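Local coordinates for protein 2,3-dihydroxybenzoate-AMP ligase (Bacillus subtilis, PDB 1MDB) that is an AMP-binding enzyme of the ANL superfamily, built from a large N-terminal domain and a small C-terminal domain, at residues Asp61-Gly66 with Ile92-Arg97; Lys86-Val91 with Pro231-Tyr236; Asn447-His452 with Ser472-Ile477. All coordinates share one frame; numbering follows the deposited sequence.

How the contacts relate
Contacts 1 and 2 both use helix 86-98 and lie on the same side of the chain's centre. Their centres are about 14 Å apart, and they touch where Leu63 of contact 1 packs on the backbone of Glu90 and Val91 of contact 2. Contact 2 reaches the ligand pocket: the 231-236 segment brings His234, Asn235 and Tyr236 to 2,3-dihydroxy-benzoic acid, and His234 also to adenosine monophosphate. Contact 3 belongs to the C-terminal domain and lies on the opposite side of the chain's centre. Its centre is about 34 Å from that of contact 2 and about 48 Å from that of contact 1. It touches neither.

Contact 1 of 3, residues Asp61-Gly66 with Ile92-Arg97; sequences DRLAAG and IFALFR
Asp61 and Arg97 face each other across two helices that meet through alanines. Their side chains approach at a slant, with carboxylate and guanidinium planes 30° apart. Asp61 OD1 comes within 3.1 Å of Arg97 NE, but it sits well out of the guanidinium plane. No N-H of Arg97 points at it, so this salt bridge rests on charge alone. The Arg97 chain bends at chi2 and chi3, which carries the guanidinium across to Asp61. Each charge has a second partner. Arg97 NH2 pairs with Asp57, and Asp61 OD2 pairs with Arg32. Two acids and two arginines therefore form a small network, and the acids probably offset the closeness of Arg32 to Arg97.

Next to the charged pair, the contact is apolar and close. Ala94 points its methyl at the other helix. Leu63 wraps one side of that methyl with CB, CG and CD2, and Leu63 CG is 3.7 Å from Ala94 CB. Backbone atoms crowd it too, with Ala64 N at 3.6 Å from Ala94 CB. In return, Ala64 CB rests against Ala94 O at 3.6 Å. Ala64 CB and Ala94 CB lie 4.2 Å apart, offset rather than head on. Small residues on both sides let the CA atoms of Ala64 and Ala94 come to 4.4 Å. The axes of the short segments pass at 7.9 Å and cross at -63°.

Phe67 and Ala60, also on helix 53-70, extend the packing to either side along that helix. Helix 27-38 adds Leu31 against Phe93 and Arg97. Helix 86-98 is the connection of a beta-alpha-beta crossover between the parallel neighbours 77-80 and 101-104, and Ile92, Leu95 and Phe96 turn to strand 101-104.

Contact 2 of 3, residues Lys86-Val91 with Pro231-Tyr236; sequences KEFFEV and PMAHNY. With DBH (2,3-dihydroxy-benzoic acid), chain E; AMP (adenosine monophosphate), chain D.
The rings of Phe88 and Phe89 both meet Met232 obliquely. Between themselves the rings are ordered more clearly: Phe88 CD2 stands over the centre of one face of Phe89, and Lys86 O lies at the Phe89 edge, in plane. The Met232 methyl enters this corner. Met232 CE is 3.4 Å from Phe88 CB and 3.5 Å from Phe89 CE1. Met232 SD makes Met-aromatic contacts with both rings, at 5.1 Å from the Phe88 centroid and 4.9 Å from that of Phe89. The Met232 chain is extended beyond CG, which carries SD and CE out to the rings. Ala233 adds its CB beside Phe88 CE1.

The Met232-Ala233 pair forms the middle of a type I turn from Pro231 to His234. His234 then takes the N-cap position of helix 235-239. The turn thus joins buried packing on helix 86-98 to the ligand pocket, which Lys519 of the C-terminal domain also lines. Asn84 holds the backbone N of Met232.

On the pocket side, Tyr236 turns one ring face to 2,3-dihydroxy-benzoic acid, with Tyr236 CG 3.4 Å from ligand atom C12. Asn235 ND2 donates a fairly straight hydrogen bond to O3 of the same ligand (3.1 Å, 162°), and a weak one to its O6. Tyr207 bonds Asn235 OD1, which helps fix the rotation of the amide. His234 presents its ring edge to both ligands, and its NE2 makes a weak hydrogen bond to O3P of adenosine monophosphate.

Contact 3 of 3, residues Asn447-His452 with Ser472-Ile477; sequences NHLLAH and SCVFII
The backbone that brings Leu449 up to Val474 and Ile476 is tied by a short bond from Ala451 N to His448 O, 2.8 Å long. His452 N bonds Leu449 O at 3.0 Å, within a type I turn from Leu449 to His452.

Here a helix covers one face of the small sheet of the C-terminal domain. Strand 469-478 is the central one, antiparallel to 455-465 and parallel to 505-508.

Leu449 alone carries the helix side of the contact. With chi1 at -62°, its CG lies beside the backbone N, and the extended second torsion places CD1 against the strand's side chains. Leu449 and Val474 meet tip to tip, with Leu449 CD1 3.7 Å from Val474 CG2. Ile476 comes in at about a right angle to Leu449, and Ile476 CD1 is 4.1 Å from the same Leu449 CD1. One methyl thus touches two residues spaced two apart on the strand.

Helix 485-494 packs on the same cluster, with Leu492 against Leu449 and Leu488 against Ile476. That helix also holds His452, whose ring meets Phe491 edge-to-face, while His452 ND1 is hydrogen-bonded to the backbone N of Ala454.

Contact 1 of 3, residues Asp61-Gly66 with Ile92-Arg97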
loop_
_atom_site.group_PDB
_atom_site.type_symbol
_atom_site.label_atom_id
_atom_site.label_comp_id
_atom_site.label_asym_id
_atom_site.label_seq_id
_atom_site.Cartn_x
_atom_site.Cartn_y
_atom_site.Cartn_z
ATOM N N ASP A 61 -7.458 17.736 -18.582
ATOM C CA ASP A 61 -8.510 18.706 -18.867
ATOM C C ASP A 61 -9.413 18.137 -19.943
ATOM O O ASP A 61 -10.639 18.076 -19.789
ATOM C CB ASP A 61 -7.933 20.023 -19.387
ATOM C CG ASP A 61 -7.437 20.922 -18.288
ATOM O OD1 ASP A 61 -7.960 20.823 -17.159
ATOM O OD2 ASP A 61 -6.533 21.742 -18.560
ATOM N N ARG A 62 -8.789 17.722 -21.038
ATOM C CA ARG A 62 -9.523 17.166 -22.158
ATOM C C ARG A 62 -10.293 15.901 -21.800
ATOM O O ARG A 62 -11.347 15.631 -22.378
ATOM C CB ARG A 62 -8.570 16.893 -23.326
ATOM C CG ARG A 62 -8.003 18.160 -23.973
ATOM C CD ARG A 62 -7.072 17.832 -25.146
ATOM N NE ARG A 62 -7.752 17.156 -26.251
ATOM C CZ ARG A 62 -8.624 17.740 -27.070
ATOM N NH1 ARG A 62 -8.926 19.019 -26.913
ATOM N NH2 ARG A 62 -9.189 17.046 -28.051
ATOM N N LEU A 63 -9.781 15.120 -20.848
ATOM C CA LEU A 63 -10.473 13.891 -20.462
ATOM C C LEU A 63 -11.638 14.216 -19.531
ATOM O O LEU A 63 -12.712 13.630 -19.637
ATOM C CB LEU A 63 -9.510 12.908 -19.780
ATOM C CG LEU A 63 -10.114 11.569 -19.322
ATOM C CD1 LEU A 63 -10.766 10.866 -20.512
ATOM C CD2 LEU A 63 -9.042 10.676 -18.715
ATOM N N ALA A 64 -11.425 15.156 -18.622
ATOM C CA ALA A 64 -12.477 15.549 -17.695
ATOM C C ALA A 64 -13.709 15.955 -18.499
ATOM O O ALA A 64 -14.841 15.609 -18.146
ATOM C CB ALA A 64 -12.004 16.710 -16.823
ATOM N N ALA A 65 -13.483 16.679 -19.592
ATOM C CA ALA A 65 -14.584 17.123 -20.438
ATOM C C ALA A 65 -15.277 15.914 -21.036
ATOM O O ALA A 65 -16.506 15.875 -21.124
ATOM C CB ALA A 65 -14.068 18.049 -21.540
ATOM N N GLY A 66 -14.489 14.918 -21.441
ATOM C CA GLY A 66 -15.074 13.713 -22.005
ATOM C C GLY A 66 -15.901 12.963 -20.972
ATOM O O GLY A 66 -16.993 12.485 -21.269
ATOM N N ILE A 92 -7.108 9.663 -13.146
ATOM C CA ILE A 92 -7.416 10.204 -11.825
ATOM C C ILE A 92 -7.464 11.740 -11.754
ATOM O O ILE A 92 -8.350 12.291 -11.117
ATOM C CB ILE A 92 -6.454 9.676 -10.710
ATOM C CG1 ILE A 92 -5.052 10.265 -10.871
ATOM C CG2 ILE A 92 -6.414 8.156 -10.732
ATOM C CD1 ILE A 92 -4.164 9.974 -9.671
ATOM N N PHE A 93 -6.526 12.435 -12.397
ATOM C CA PHE A 93 -6.545 13.891 -12.339
ATOM C C PHE A 93 -7.748 14.476 -13.089
ATOM O O PHE A 93 -8.207 15.572 -12.774
ATOM C CB PHE A 93 -5.213 14.484 -12.853
ATOM C CG PHE A 93 -4.113 14.469 -11.819
ATOM C CD1 PHE A 93 -3.229 13.400 -11.734
ATOM C CD2 PHE A 93 -4.020 15.486 -10.874
ATOM C CE1 PHE A 93 -2.273 13.340 -10.718
ATOM C CE2 PHE A 93 -3.071 15.437 -9.854
ATOM C CZ PHE A 93 -2.197 14.364 -9.775
ATOM N N ALA A 94 -8.253 13.744 -14.076
ATOM C CA ALA A 94 -9.429 14.181 -14.818
ATOM C C ALA A 94 -10.618 14.035 -13.868
ATOM O O ALA A 94 -11.483 14.915 -13.782
ATOM C CB ALA A 94 -9.639 13.306 -16.048
ATOM N N LEU A 95 -10.664 12.909 -13.162
ATOM C CA LEU A 95 -11.737 12.678 -12.205
ATOM C C LEU A 95 -11.616 13.720 -11.104
ATOM O O LEU A 95 -12.610 14.277 -10.649
ATOM C CB LEU A 95 -11.637 11.273 -11.621
ATOM C CG LEU A 95 -12.002 10.160 -12.612
ATOM C CD1 LEU A 95 -11.688 8.799 -12.009
ATOM C CD2 LEU A 95 -13.492 10.266 -12.967
ATOM N N PHE A 96 -10.383 13.983 -10.686
ATOM C CA PHE A 96 -10.119 14.971 -9.651
ATOM C C PHE A 96 -10.647 16.355 -10.046
ATOM O O PHE A 96 -11.196 17.071 -9.204
ATOM C CB PHE A 96 -8.609 15.045 -9.377
ATOM C CG PHE A 96 -8.073 13.896 -8.558
ATOM C CD1 PHE A 96 -6.714 13.601 -8.563
ATOM C CD2 PHE A 96 -8.914 13.133 -7.755
ATOM C CE1 PHE A 96 -6.201 12.567 -7.776
ATOM C CE2 PHE A 96 -8.404 12.093 -6.966
ATOM C CZ PHE A 96 -7.051 11.816 -6.979
ATOM N N ARG A 97 -10.498 16.731 -11.320
ATOM C CA ARG A 97 -10.968 18.046 -11.777
ATOM C C ARG A 97 -12.477 18.131 -11.986
ATOM O O ARG A 97 -13.049 19.223 -12.009
ATOM C CB ARG A 97 -10.245 18.463 -13.065
ATOM C CG ARG A 97 -8.729 18.551 -12.901
ATOM C CD ARG A 97 -8.146 19.823 -13.479
ATOM N NE ARG A 97 -7.146 19.523 -14.489
ATOM C CZ ARG A 97 -5.881 19.921 -14.457
ATOM N NH1 ARG A 97 -5.421 20.655 -13.457
ATOM N NH2 ARG A 97 -5.070 19.572 -15.437
#

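Contact 2 of 3, residues Lys86-Val91 with Pro231-Tyr236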
loop_
_atom_site.group_PDB
_atom_site.type_symbol
_atom_site.label_atom_id
_atom_site.label_comp_id
_atom_site.label_asym_id
_atom_site.label_seq_id
_atom_site.Cartn_x
_atom_site.Cartn_y
_atom_site.Cartn_z
ATOM N N LYS A 86 0.402 4.712 -18.042
ATOM C CA LYS A 86 0.235 6.158 -18.086
ATOM C C LYS A 86 -1.210 6.606 -17.901
ATOM O O LYS A 86 -1.475 7.605 -17.247
ATOM C CB LYS A 86 0.759 6.709 -19.417
ATOM C CG LYS A 86 2.243 6.479 -19.659
ATOM C CD LYS A 86 2.763 7.350 -20.805
ATOM C CE LYS A 86 2.042 7.061 -22.118
ATOM N NZ LYS A 86 2.226 5.659 -22.539
ATOM N N GLU A 87 -2.139 5.866 -18.492
ATOM C CA GLU A 87 -3.555 6.199 -18.404
ATOM C C GLU A 87 -4.019 6.461 -16.974
ATOM O O GLU A 87 -4.790 7.387 -16.727
ATOM C CB GLU A 87 -4.389 5.083 -19.030
ATOM C CG GLU A 87 -4.329 5.027 -20.544
ATOM C CD GLU A 87 -2.927 4.794 -21.087
ATOM O OE1 GLU A 87 -2.188 3.953 -20.530
ATOM O OE2 GLU A 87 -2.569 5.445 -22.091
ATOM N N PHE A 88 -3.545 5.655 -16.028
ATOM C CA PHE A 88 -3.920 5.833 -14.627
ATOM C C PHE A 88 -3.891 7.305 -14.247
ATOM O O PHE A 88 -4.845 7.837 -13.679
ATOM C CB PHE A 88 -2.950 5.065 -13.726
ATOM C CG PHE A 88 -3.213 5.229 -12.253
ATOM C CD1 PHE A 88 -4.194 4.470 -11.617
ATOM C CD2 PHE A 88 -2.445 6.108 -11.491
ATOM C CE1 PHE A 88 -4.403 4.580 -10.231
ATOM C CE2 PHE A 88 -2.641 6.231 -10.106
ATOM C CZ PHE A 88 -3.620 5.463 -9.475
ATOM N N PHE A 89 -2.787 7.968 -14.577
ATOM C CA PHE A 89 -2.610 9.371 -14.227
ATOM C C PHE A 89 -3.561 10.373 -14.870
ATOM O O PHE A 89 -4.023 11.303 -14.204
ATOM C CB PHE A 89 -1.154 9.791 -14.469
ATOM C CG PHE A 89 -0.175 9.062 -13.600
ATOM C CD1 PHE A 89 0.467 7.919 -14.060
ATOM C CD2 PHE A 89 0.067 9.493 -12.299
ATOM C CE1 PHE A 89 1.344 7.211 -13.234
ATOM C CE2 PHE A 89 0.938 8.800 -11.464
ATOM C CZ PHE A 89 1.579 7.654 -11.933
ATOM N N GLU A 90 -3.847 10.215 -16.155
ATOM C CA GLU A 90 -4.759 11.146 -16.789
ATOM C C GLU A 90 -6.163 10.839 -16.274
ATOM O O GLU A 90 -6.998 11.733 -16.129
ATOM C CB GLU A 90 -4.698 11.029 -18.322
ATOM C CG GLU A 90 -5.282 9.764 -18.936
ATOM C CD GLU A 90 -5.212 9.796 -20.464
ATOM O OE1 GLU A 90 -5.157 10.907 -21.031
ATOM O OE2 GLU A 90 -5.227 8.722 -21.096
ATOM N N VAL A 91 -6.407 9.572 -15.967
ATOM C CA VAL A 91 -7.713 9.161 -15.467
ATOM C C VAL A 91 -8.032 9.754 -14.103
ATOM O O VAL A 91 -9.118 10.309 -13.920
ATOM C CB VAL A 91 -7.838 7.612 -15.396
ATOM C CG1 VAL A 91 -8.970 7.205 -14.444
ATOM C CG2 VAL A 91 -8.126 7.060 -16.794
ATOM N N PRO A 231 1.888 -2.525 -7.450
ATOM C CA PRO A 231 0.659 -2.000 -8.074
ATOM C C PRO A 231 0.487 -0.611 -7.456
ATOM O O PRO A 231 0.150 -0.489 -6.275
ATOM C CB PRO A 231 -0.409 -2.987 -7.604
ATOM C CG PRO A 231 0.359 -4.287 -7.485
ATOM C CD PRO A 231 1.648 -3.833 -6.811
ATOM N N MET A 232 0.720 0.426 -8.252
ATOM C CA MET A 232 0.702 1.808 -7.758
ATOM C C MET A 232 -0.570 2.425 -7.193
ATOM O O MET A 232 -0.507 3.502 -6.598
ATOM C CB MET A 232 1.298 2.745 -8.820
ATOM C CG MET A 232 0.441 2.935 -10.059
ATOM S SD MET A 232 1.412 3.693 -11.385
ATOM C CE MET A 232 0.125 3.934 -12.663
ATOM N N ALA A 233 -1.715 1.776 -7.370
ATOM C CA ALA A 233 -2.961 2.308 -6.811
ATOM C C ALA A 233 -3.042 2.039 -5.300
ATOM O O ALA A 233 -3.912 2.580 -4.619
ATOM C CB ALA A 233 -4.169 1.692 -7.513
ATOM N N HIS A 234 -2.158 1.190 -4.781
ATOM C CA HIS A 234 -2.134 0.893 -3.337
ATOM C C HIS A 234 -1.538 2.114 -2.626
ATOM O O HIS A 234 -0.614 2.737 -3.142
ATOM C CB HIS A 234 -1.275 -0.339 -3.045
ATOM C CG HIS A 234 -1.213 -0.704 -1.591
ATOM N ND1 HIS A 234 -2.160 -1.502 -0.977
ATOM C CD2 HIS A 234 -0.349 -0.333 -0.618
ATOM C CE1 HIS A 234 -1.881 -1.601 0.312
ATOM N NE2 HIS A 234 -0.786 -0.901 0.555
ATOM N N ASN A 235 -2.050 2.436 -1.444
ATOM C CA ASN A 235 -1.599 3.618 -0.693
ATOM C C ASN A 235 -0.081 3.817 -0.592
ATOM O O ASN A 235 0.407 4.942 -0.683
ATOM C CB ASN A 235 -2.205 3.608 0.718
ATOM C CG ASN A 235 -2.240 5.001 1.361
ATOM O OD1 ASN A 235 -2.859 5.927 0.832
ATOM N ND2 ASN A 235 -1.584 5.143 2.513
ATOM N N TYR A 236 0.648 2.725 -0.400
ATOM C CA TYR A 236 2.100 2.742 -0.254
ATOM C C TYR A 236 2.792 3.250 -1.540
ATOM O O TYR A 236 3.441 4.306 -1.525
ATOM C CB TYR A 236 2.550 1.322 0.152
ATOM C CG TYR A 236 4.037 1.043 0.263
ATOM C CD1 TYR A 236 4.501 -0.269 0.188
ATOM C CD2 TYR A 236 4.977 2.065 0.448
ATOM C CE1 TYR A 236 5.848 -0.575 0.287
ATOM C CE2 TYR A 236 6.351 1.768 0.547
ATOM C CZ TYR A 236 6.770 0.439 0.464
ATOM O OH TYR A 236 8.098 0.096 0.539
HETATM C C21 DBH E . 0.110 -0.441 3.865
HETATM O O9 DBH E . 0.400 -1.726 4.109
HETATM C C18 DBH E . 1.150 0.610 3.723
HETATM C C15 DBH E . 2.531 0.254 3.772
HETATM C C12 DBH E . 3.530 1.243 3.658
HETATM C C3 DBH E . 0.776 1.981 3.555
HETATM O O3 DBH E . -0.569 2.397 3.494
HETATM C C6 DBH E . 1.778 2.965 3.444
HETATM C C9 DBH E . 3.147 2.608 3.496
HETATM O O6 DBH E . 1.424 4.286 3.289
HETATM P P AMP D . -2.409 -0.988 4.077
HETATM O O1P AMP D . -3.531 0.013 4.148
HETATM O O2P AMP D . -2.633 -2.101 3.108
HETATM O O3P AMP D . -1.070 -0.327 3.874
HETATM O "O5'" AMP D . -2.347 -1.805 5.513
HETATM C "C5'" AMP D . -1.799 -1.213 6.726
HETATM C "C4'" AMP D . -1.428 -2.324 7.717
HETATM O "O4'" AMP D . -0.385 -3.047 7.092
HETATM C "C3'" AMP D . -0.821 -1.864 9.010
HETATM O "O3'" AMP D . -1.813 -1.518 9.974
HETATM C "C2'" AMP D . 0.046 -3.052 9.406
HETATM O "O2'" AMP D . -0.713 -4.044 10.133
HETATM C "C1'" AMP D . 0.534 -3.528 8.061
HETATM N N9 AMP D . 2.083 -2.887 7.855
HETATM C C8 AMP D . 2.405 -1.994 6.890
HETATM N N7 AMP D . 3.697 -1.680 6.925
HETATM C C5 AMP D . 4.172 -2.394 7.929
HETATM C C6 AMP D . 5.497 -2.418 8.352
HETATM N N6 AMP D . 6.458 -1.707 7.764
HETATM N N1 AMP D . 5.771 -3.237 9.422
HETATM C C2 AMP D . 4.818 -3.987 10.046
HETATM N N3 AMP D . 3.545 -3.963 9.630
HETATM C C4 AMP D . 3.195 -3.166 8.559
#

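Contact 3 of 3, residues Asn447-His452 with Ser472-Ile477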
loop_
_atom_site.group_PDB
_atom_site.type_symbol
_atom_site.label_atom_id
_atom_site.label_comp_id
_atom_site.label_asym_id
_atom_site.label_seq_id
_atom_site.Cartn_x
_atom_site.Cartn_y
_atom_site.Cartn_z
ATOM N N ASN A 447 12.423 -14.215 11.814
ATOM C CA ASN A 447 13.728 -13.552 11.727
ATOM C C ASN A 447 14.868 -14.541 11.937
ATOM O O ASN A 447 15.854 -14.517 11.200
ATOM C CB ASN A 447 13.840 -12.419 12.747
ATOM C CG ASN A 447 15.052 -11.548 12.504
ATOM O OD1 ASN A 447 15.242 -11.028 11.395
ATOM N ND2 ASN A 447 15.884 -11.378 13.534
ATOM N N HIS A 448 14.733 -15.406 12.943
ATOM C CA HIS A 448 15.735 -16.436 13.223
ATOM C C HIS A 448 15.875 -17.351 12.005
ATOM O O HIS A 448 16.975 -17.580 11.507
ATOM C CB HIS A 448 15.310 -17.293 14.426
ATOM C CG HIS A 448 15.586 -16.662 15.754
ATOM N ND1 HIS A 448 16.818 -16.732 16.368
ATOM C CD2 HIS A 448 14.799 -15.926 16.574
ATOM C CE1 HIS A 448 16.780 -16.064 17.507
ATOM N NE2 HIS A 448 15.566 -15.565 17.657
ATOM N N LEU A 449 14.748 -17.886 11.544
ATOM C CA LEU A 449 14.730 -18.786 10.395
ATOM C C LEU A 449 15.368 -18.180 9.139
ATOM O O LEU A 449 15.914 -18.905 8.310
ATOM C CB LEU A 449 13.287 -19.232 10.110
ATOM C CG LEU A 449 12.677 -20.005 11.290
ATOM C CD1 LEU A 449 11.178 -20.230 11.095
ATOM C CD2 LEU A 449 13.415 -21.332 11.448
ATOM N N LEU A 450 15.314 -16.857 9.010
ATOM C CA LEU A 450 15.911 -16.180 7.859
ATOM C C LEU A 450 17.430 -16.288 7.924
ATOM O O LEU A 450 18.122 -16.053 6.932
ATOM C CB LEU A 450 15.511 -14.695 7.822
ATOM C CG LEU A 450 14.051 -14.385 7.484
ATOM C CD1 LEU A 450 13.866 -12.880 7.327
ATOM C CD2 LEU A 450 13.664 -15.084 6.193
ATOM N N ALA A 451 17.942 -16.637 9.103
ATOM C CA ALA A 451 19.379 -16.782 9.304
ATOM C C ALA A 451 19.855 -18.146 8.809
ATOM O O ALA A 451 21.047 -18.361 8.599
ATOM C CB ALA A 451 19.723 -16.608 10.787
ATOM N N HIS A 452 18.926 -19.073 8.621
ATOM C CA HIS A 452 19.307 -20.389 8.140
ATOM C C HIS A 452 19.579 -20.326 6.636
ATOM O O HIS A 452 18.749 -19.839 5.865
ATOM C CB HIS A 452 18.214 -21.414 8.431
ATOM C CG HIS A 452 18.635 -22.820 8.156
ATOM N ND1 HIS A 452 18.878 -23.286 6.883
ATOM C CD2 HIS A 452 18.928 -23.843 8.994
ATOM C CE1 HIS A 452 19.307 -24.535 6.948
ATOM N NE2 HIS A 452 19.346 -24.896 8.218
ATOM N N SER A 472 1.607 -24.045 16.448
ATOM C CA SER A 472 2.218 -23.177 15.457
ATOM C C SER A 472 2.774 -23.924 14.259
ATOM O O SER A 472 3.399 -24.978 14.403
ATOM C CB SER A 472 3.342 -22.382 16.108
ATOM O OG SER A 472 4.429 -23.238 16.397
ATOM N N CYS A 473 2.557 -23.351 13.077
ATOM C CA CYS A 473 3.038 -23.924 11.821
ATOM C C CYS A 473 3.791 -22.853 11.053
ATOM O O CYS A 473 3.282 -21.744 10.882
ATOM C CB CYS A 473 1.864 -24.404 10.966
ATOM S SG CYS A 473 2.344 -25.158 9.389
ATOM N N VAL A 474 5.002 -23.162 10.605
ATOM C CA VAL A 474 5.768 -22.193 9.825
ATOM C C VAL A 474 5.913 -22.657 8.385
ATOM O O VAL A 474 6.368 -23.773 8.121
ATOM C CB VAL A 474 7.198 -21.946 10.400
ATOM C CG1 VAL A 474 8.026 -23.235 10.400
ATOM C CG2 VAL A 474 7.898 -20.896 9.566
ATOM N N PHE A 475 5.505 -21.815 7.442
ATOM C CA PHE A 475 5.654 -22.171 6.037
ATOM C C PHE A 475 7.019 -21.649 5.607
ATOM O O PHE A 475 7.342 -20.487 5.807
ATOM C CB PHE A 475 4.539 -21.545 5.195
ATOM C CG PHE A 475 3.201 -22.192 5.395
ATOM C CD1 PHE A 475 2.462 -21.954 6.550
ATOM C CD2 PHE A 475 2.683 -23.062 4.431
ATOM C CE1 PHE A 475 1.223 -22.572 6.750
ATOM C CE2 PHE A 475 1.445 -23.687 4.618
ATOM C CZ PHE A 475 0.717 -23.443 5.778
ATOM N N ILE A 476 7.830 -22.527 5.042
ATOM C CA ILE A 476 9.166 -22.157 4.602
ATOM C C ILE A 476 9.304 -22.287 3.083
ATOM O O ILE A 476 8.824 -23.254 2.485
ATOM C CB ILE A 476 10.227 -23.083 5.245
ATOM C CG1 ILE A 476 10.188 -22.962 6.774
ATOM C CG2 ILE A 476 11.601 -22.758 4.692
ATOM C CD1 ILE A 476 10.626 -21.606 7.311
ATOM N N ILE A 477 9.941 -21.300 2.467
ATOM C CA ILE A 477 10.214 -21.343 1.039
ATOM C C ILE A 477 11.699 -21.679 1.008
ATOM O O ILE A 477 12.536 -20.867 1.408
ATOM C CB ILE A 477 9.967 -19.987 0.353
ATOM C CG1 ILE A 477 8.464 -19.682 0.321
ATOM C CG2 ILE A 477 10.526 -20.021 -1.062
ATOM C CD1 ILE A 477 8.116 -18.291 -0.204
#